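Local coordinates for HPV18 E7 (Human papillomavirus type 18, PDB 6IWD), which probably drives quiescent host cells from G1 into S phase so that the virus can use their DNA replication machinery, at residues 5-13 with 23-33. Residues are numbered along the deposited sequence; the frame is centred on the assembly and turned at random.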
ATOM      1  N   GLU B   5      -6.984  -5.395 -17.006  1.00 54.23           N
ATOM      2  CA  GLU B   5      -5.559  -5.628 -17.212  1.00 56.59           C
ATOM      3  C   GLU B   5      -4.746  -4.410 -16.760  1.00 51.20           C
ATOM      4  O   GLU B   5      -5.233  -3.280 -16.848  1.00 49.30           O
ATOM      5  CB  GLU B   5      -5.282  -5.964 -18.687  1.00 55.16           C
ATOM      6  CG  GLU B   5      -3.836  -6.366 -18.990  1.00 58.58           C
ATOM      7  CD  GLU B   5      -3.699  -7.264 -20.206  1.00 69.86           C
ATOM      8  OE1 GLU B   5      -4.403  -8.297 -20.271  1.00 83.60           O
ATOM      9  OE2 GLU B   5      -2.872  -6.945 -21.089  1.00 73.27           O
ATOM     10  N   PRO B   6      -3.537  -4.644 -16.241  1.00 50.37           N
ATOM     11  CA  PRO B   6      -2.656  -3.527 -15.873  1.00 39.55           C
ATOM     12  C   PRO B   6      -2.482  -2.521 -17.006  1.00 41.74           C
ATOM     13  O   PRO B   6      -2.459  -2.875 -18.188  1.00 42.61           O
ATOM     14  CB  PRO B   6      -1.334  -4.226 -15.537  1.00 36.35           C
ATOM     15  CG  PRO B   6      -1.750  -5.546 -15.006  1.00 43.96           C
ATOM     16  CD  PRO B   6      -3.004  -5.937 -15.767  1.00 47.69           C
ATOM     17  N   GLN B   7      -2.367  -1.251 -16.630  1.00 33.61           N
ATOM     18  CA  GLN B   7      -2.121  -0.170 -17.570  1.00 34.24           C
ATOM     19  C   GLN B   7      -0.824   0.539 -17.210  1.00 32.61           C
ATOM     20  O   GLN B   7      -0.306   0.409 -16.097  1.00 27.44           O
ATOM     21  CB  GLN B   7      -3.287   0.829 -17.589  1.00 35.26           C
ATOM     22  CG  GLN B   7      -4.573   0.279 -18.210  1.00 42.38           C
ATOM     23  CD  GLN B   7      -4.472   0.090 -19.722  1.00 45.83           C
ATOM     24  OE1 GLN B   7      -3.621  -0.649 -20.219  1.00 48.35           O
ATOM     25  NE2 GLN B   7      -5.353   0.759 -20.458  1.00 51.34           N
ATOM     26  N   ARG B   8      -0.291   1.284 -18.172  1.00 27.62           N
ATOM     27  CA  ARG B   8       0.922   2.052 -17.945  1.00 29.58           C
ATOM     28  C   ARG B   8       0.563   3.407 -17.347  1.00 31.11           C
ATOM     29  O   ARG B   8      -0.353   4.081 -17.832  1.00 24.25           O
ATOM     30  CB  ARG B   8       1.706   2.237 -19.243  1.00 31.31           C
ATOM     31  CG  ARG B   8       2.767   3.315 -19.145  1.00 34.12           C
ATOM     32  CD  ARG B   8       3.998   2.983 -19.944  1.00 38.74           C
ATOM     33  NE  ARG B   8       4.048   1.576 -20.336  1.00 36.59           N
ATOM     34  CZ  ARG B   8       5.040   1.054 -21.046  1.00 41.06           C
ATOM     35  NH1 ARG B   8       6.053   1.828 -21.421  1.00 43.32           N
ATOM     36  NH2 ARG B   8       5.029  -0.233 -21.377  1.00 43.71           N
ATOM     37  N   HIS B   9       1.276   3.790 -16.286  1.00 25.76           N
ATOM     38  CA  HIS B   9       1.087   5.074 -15.626  1.00 26.20           C
ATOM     39  C   HIS B   9       2.444   5.702 -15.357  1.00 31.93           C
ATOM     40  O   HIS B   9       3.437   4.999 -15.153  1.00 25.34           O
ATOM     41  CB  HIS B   9       0.325   4.929 -14.305  1.00 31.01           C
ATOM     42  CG  HIS B   9      -0.874   4.042 -14.394  1.00 29.31           C
ATOM     43  ND1 HIS B   9      -2.092   4.485 -14.863  1.00 33.37           N
ATOM     44  CD2 HIS B   9      -1.045   2.737 -14.072  1.00 32.84           C
ATOM     45  CE1 HIS B   9      -2.959   3.488 -14.834  1.00 31.95           C
ATOM     46  NE2 HIS B   9      -2.350   2.417 -14.359  1.00 34.10           N
ATOM     47  N   THR B  10       2.490   7.031 -15.355  1.00 25.76           N
ATOM     48  CA  THR B  10       3.709   7.747 -15.009  1.00 28.32           C
ATOM     49  C   THR B  10       3.499   8.501 -13.704  1.00 27.88           C
ATOM     50  O   THR B  10       2.495   9.200 -13.541  1.00 30.06           O
ATOM     51  CB  THR B  10       4.138   8.714 -16.115  1.00 32.67           C
ATOM     52  OG1 THR B  10       4.358   7.981 -17.322  1.00 34.67           O
ATOM     53  CG2 THR B  10       5.443   9.416 -15.730  1.00 34.44           C
ATOM     54  N   MET B  11       4.439   8.345 -12.778  1.00 24.82           N
ATOM     55  CA  MET B  11       4.431   9.054 -11.505  1.00 23.38           C
ATOM     56  C   MET B  11       5.558  10.077 -11.507  1.00 27.49           C
ATOM     57  O   MET B  11       6.732   9.706 -11.608  1.00 27.14           O
ATOM     58  CB  MET B  11       4.605   8.089 -10.335  1.00 28.68           C
ATOM     59  CG  MET B  11       3.480   7.089 -10.163  1.00 31.24           C
ATOM     60  SD  MET B  11       2.049   7.806  -9.335  1.00 33.25           S
ATOM     61  CE  MET B  11       2.808   8.448  -7.844  1.00 26.73           C
ATOM     62  N   LEU B  12       5.207  11.354 -11.385  1.00 21.39           N
ATOM     63  CA  LEU B  12       6.185  12.421 -11.204  1.00 23.72           C
ATOM     64  C   LEU B  12       6.334  12.731  -9.723  1.00 19.80           C
ATOM     65  O   LEU B  12       5.339  12.907  -9.017  1.00 20.71           O
ATOM     66  CB  LEU B  12       5.775  13.686 -11.958  1.00 28.21           C
ATOM     67  CG  LEU B  12       5.884  13.587 -13.480  1.00 34.90           C
ATOM     68  CD1 LEU B  12       4.866  14.502 -14.150  1.00 37.51           C
ATOM     69  CD2 LEU B  12       7.305  13.947 -13.899  1.00 42.20           C
ATOM     70  N   CYS B  13       7.571  12.770  -9.249  1.00 23.71           N
ATOM     71  CA  CYS B  13       7.829  13.103  -7.858  1.00 21.46           C
ATOM     72  C   CYS B  13       9.154  13.849  -7.792  1.00 25.99           C
ATOM     73  O   CYS B  13       9.827  14.045  -8.807  1.00 29.74           O
ATOM     74  CB  CYS B  13       7.825  11.846  -6.977  1.00 23.22           C
ATOM     75  SG  CYS B  13       9.020  10.531  -7.455  1.00 27.30           S
ATOM     76  N   GLU B  23      10.882  10.755 -12.734  1.00 25.56           N
ATOM     77  CA  GLU B  23       9.810  10.175 -13.532  1.00 30.62           C
ATOM     78  C   GLU B  23       9.856   8.660 -13.348  1.00 29.69           C
ATOM     79  O   GLU B  23      10.812   8.008 -13.776  1.00 32.92           O
ATOM     80  CB  GLU B  23       9.975  10.565 -14.997  1.00 35.56           C
ATOM     81  CG  GLU B  23       8.699  11.002 -15.688  1.00 46.33           C
ATOM     82  CD  GLU B  23       8.973  11.844 -16.928  1.00 53.68           C
ATOM     83  OE1 GLU B  23       9.673  12.881 -16.811  1.00 51.32           O
ATOM     84  OE2 GLU B  23       8.499  11.460 -18.022  1.00 58.24           O
ATOM     85  N   LEU B  24       8.836   8.104 -12.699  1.00 25.78           N
ATOM     86  CA  LEU B  24       8.693   6.661 -12.535  1.00 26.72           C
ATOM     87  C   LEU B  24       7.583   6.170 -13.449  1.00 26.08           C
ATOM     88  O   LEU B  24       6.495   6.755 -13.480  1.00 27.35           O
ATOM     89  CB  LEU B  24       8.369   6.288 -11.089  1.00 23.01           C
ATOM     90  CG  LEU B  24       9.319   6.770 -10.007  1.00 24.94           C
ATOM     91  CD1 LEU B  24       8.731   6.450  -8.656  1.00 22.86           C
ATOM     92  CD2 LEU B  24      10.677   6.112 -10.180  1.00 25.11           C
ATOM     93  N   VAL B  25       7.860   5.111 -14.196  1.00 23.25           N
ATOM     94  CA  VAL B  25       6.900   4.531 -15.124  1.00 20.72           C
ATOM     95  C   VAL B  25       6.574   3.131 -14.629  1.00 24.74           C
ATOM     96  O   VAL B  25       7.472   2.288 -14.495  1.00 26.10           O
ATOM     97  CB  VAL B  25       7.445   4.515 -16.559  1.00 29.03           C
ATOM     98  CG1 VAL B  25       6.433   3.889 -17.506  1.00 29.37           C
ATOM     99  CG2 VAL B  25       7.798   5.939 -16.990  1.00 31.68           C
ATOM    100  N   VAL B  26       5.304   2.891 -14.331  1.00 20.51           N
ATOM    101  CA  VAL B  26       4.865   1.607 -13.811  1.00 22.54           C
ATOM    102  C   VAL B  26       3.766   1.039 -14.703  1.00 25.56           C
ATOM    103  O   VAL B  26       3.117   1.748 -15.476  1.00 24.51           O
ATOM    104  CB  VAL B  26       4.370   1.714 -12.349  1.00 23.22           C
ATOM    105  CG1 VAL B  26       5.520   2.099 -11.427  1.00 22.64           C
ATOM    106  CG2 VAL B  26       3.237   2.725 -12.236  1.00 25.08           C
ATOM    107  N   GLU B  27       3.562  -0.266 -14.578  1.00 19.84           N
ATOM    108  CA  GLU B  27       2.356  -0.923 -15.059  1.00 22.95           C
ATOM    109  C   GLU B  27       1.720  -1.614 -13.868  1.00 26.84           C
ATOM    110  O   GLU B  27       2.417  -2.282 -13.094  1.00 22.24           O
ATOM    111  CB  GLU B  27       2.657  -1.924 -16.175  1.00 28.43           C
ATOM    112  CG  GLU B  27       3.243  -1.269 -17.398  1.00 33.60           C
ATOM    113  CD  GLU B  27       3.196  -2.164 -18.619  1.00 41.55           C
ATOM    114  OE1 GLU B  27       2.959  -3.383 -18.458  1.00 43.63           O
ATOM    115  OE2 GLU B  27       3.392  -1.644 -19.741  1.00 42.34           O
ATOM    116  N   SER B  28       0.416  -1.423 -13.695  1.00 20.88           N
ATOM    117  CA  SER B  28      -0.252  -1.966 -12.516  1.00 21.96           C
ATOM    118  C   SER B  28      -1.757  -1.860 -12.700  1.00 23.01           C
ATOM    119  O   SER B  28      -2.250  -1.170 -13.599  1.00 23.88           O
ATOM    120  CB  SER B  28       0.174  -1.229 -11.241  1.00 23.75           C
ATOM    121  OG  SER B  28      -0.406   0.061 -11.214  1.00 24.05           O
ATOM    122  N   SER B  29      -2.482  -2.547 -11.820  1.00 18.53           N
ATOM    123  CA  SER B  29      -3.915  -2.348 -11.722  1.00 19.79           C
ATOM    124  C   SER B  29      -4.208  -0.966 -11.146  1.00 20.42           C
ATOM    125  O   SER B  29      -3.335  -0.309 -10.564  1.00 17.65           O
ATOM    126  CB  SER B  29      -4.547  -3.410 -10.829  1.00 21.60           C
ATOM    127  OG  SER B  29      -4.125  -3.214  -9.479  1.00 21.72           O
ATOM    128  N   ALA B  30      -5.467  -0.533 -11.304  1.00 17.36           N
ATOM    129  CA  ALA B  30      -5.877   0.749 -10.727  1.00 18.74           C
ATOM    130  C   ALA B  30      -5.727   0.754  -9.207  1.00 19.02           C
ATOM    131  O   ALA B  30      -5.285   1.753  -8.625  1.00 17.67           O
ATOM    132  CB  ALA B  30      -7.322   1.065 -11.113  1.00 23.98           C
ATOM    133  N   ASP B  31      -6.114  -0.342  -8.544  1.00 20.78           N
ATOM    134  CA  ASP B  31      -6.017  -0.389  -7.086  1.00 22.13           C
ATOM    135  C   ASP B  31      -4.571  -0.295  -6.618  1.00 18.38           C
ATOM    136  O   ASP B  31      -4.284   0.357  -5.603  1.00 17.34           O
ATOM    137  CB  ASP B  31      -6.651  -1.664  -6.536  1.00 22.55           C
ATOM    138  CG  ASP B  31      -8.165  -1.653  -6.613  1.00 35.58           C
ATOM    139  OD1 ASP B  31      -8.757  -0.582  -6.887  1.00 34.08           O
ATOM    140  OD2 ASP B  31      -8.762  -2.728  -6.387  1.00 40.13           O
ATOM    141  N   ASP B  32      -3.648  -0.964  -7.314  1.00 17.35           N
ATOM    142  CA  ASP B  32      -2.255  -0.885  -6.874  1.00 17.91           C
ATOM    143  C   ASP B  32      -1.658   0.483  -7.184  1.00 17.02           C
ATOM    144  O   ASP B  32      -0.792   0.966  -6.444  1.00 13.01           O
ATOM    145  CB  ASP B  32      -1.420  -2.003  -7.509  1.00 19.78           C
ATOM    146  CG  ASP B  32      -1.709  -3.386  -6.895  1.00 26.08           C
ATOM    147  OD1 ASP B  32      -2.084  -3.480  -5.698  1.00 22.95           O
ATOM    148  OD2 ASP B  32      -1.555  -4.392  -7.620  1.00 21.83           O
ATOM    149  N   LEU B  33      -2.133   1.138  -8.247  1.00 15.47           N
ATOM    150  CA  LEU B  33      -1.714   2.507  -8.512  1.00 14.47           C
ATOM    151  C   LEU B  33      -2.143   3.431  -7.378  1.00 13.65           C
ATOM    152  O   LEU B  33      -1.351   4.247  -6.897  1.00 13.94           O
ATOM    153  CB  LEU B  33      -2.280   2.987  -9.854  1.00 17.40           C
ATOM    154  CG  LEU B  33      -2.056   4.489 -10.092  1.00 21.27           C
ATOM    155  CD1 LEU B  33      -0.582   4.826 -10.170  1.00 18.69           C
ATOM    156  CD2 LEU B  33      -2.772   4.972 -11.349  1.00 24.95           C
TER
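His9 and Val26 pair near the middle of an antiparallel beta hairpin, the two-stranded sheet on which the zinc-binding C-terminal domain of E7 lays its helix 30-41. They form a hydrogen-bonded antiparallel pair with N-H...O bonds in both directions, as do Gln7 with Ser28 and Met11 with Leu24, where Met11 N reaches Leu24 O at 2.7 Å. The tight part of the contact is the face carrying His9, Met11, Leu24 and Val26, which turns toward the helix. Leu33, in the first turn of that helix and part of a predicted nuclear export signal, sends its two methyls to different partners: CD2 sits over the centre of the His9 ring, 3.6 Å from the centroid and 10° off the normal, a CH-pi contact, while CD1 touches Met11 SD at 4.1 Å. Bends at chi2 and chi3 lead the end of the Met11 chain away from the partner strand, with SD against Leu33 CD1, and Met11 also packs on Phe36 and Phe40. The helix start is fixed by Ser29, the N-cap, whose OG accepts from Asp32 N. Ser29 O takes Ser28 OG and Leu33 N from opposite faces of its plane.

The other face, with Arg8, Thr10, Leu12, Glu23, Val25 and Glu27, is the solvent side, more polar and more exposed. Thr10 CG2 meets Glu23 CG at 3.6 Å, and Arg8 lays CD against Val25 CG1. Across the interface, Val26 and Glu27 join a strand of the second subunit, continuing the sheet, and Glu27 OE1 forms a salt bridge with Lys17 of that subunit. The other carboxylate oxygen, OE2, receives Arg8 NH2 on its anti side at 2.7 Å, with the guanidinium and carboxylate planes 54° apart.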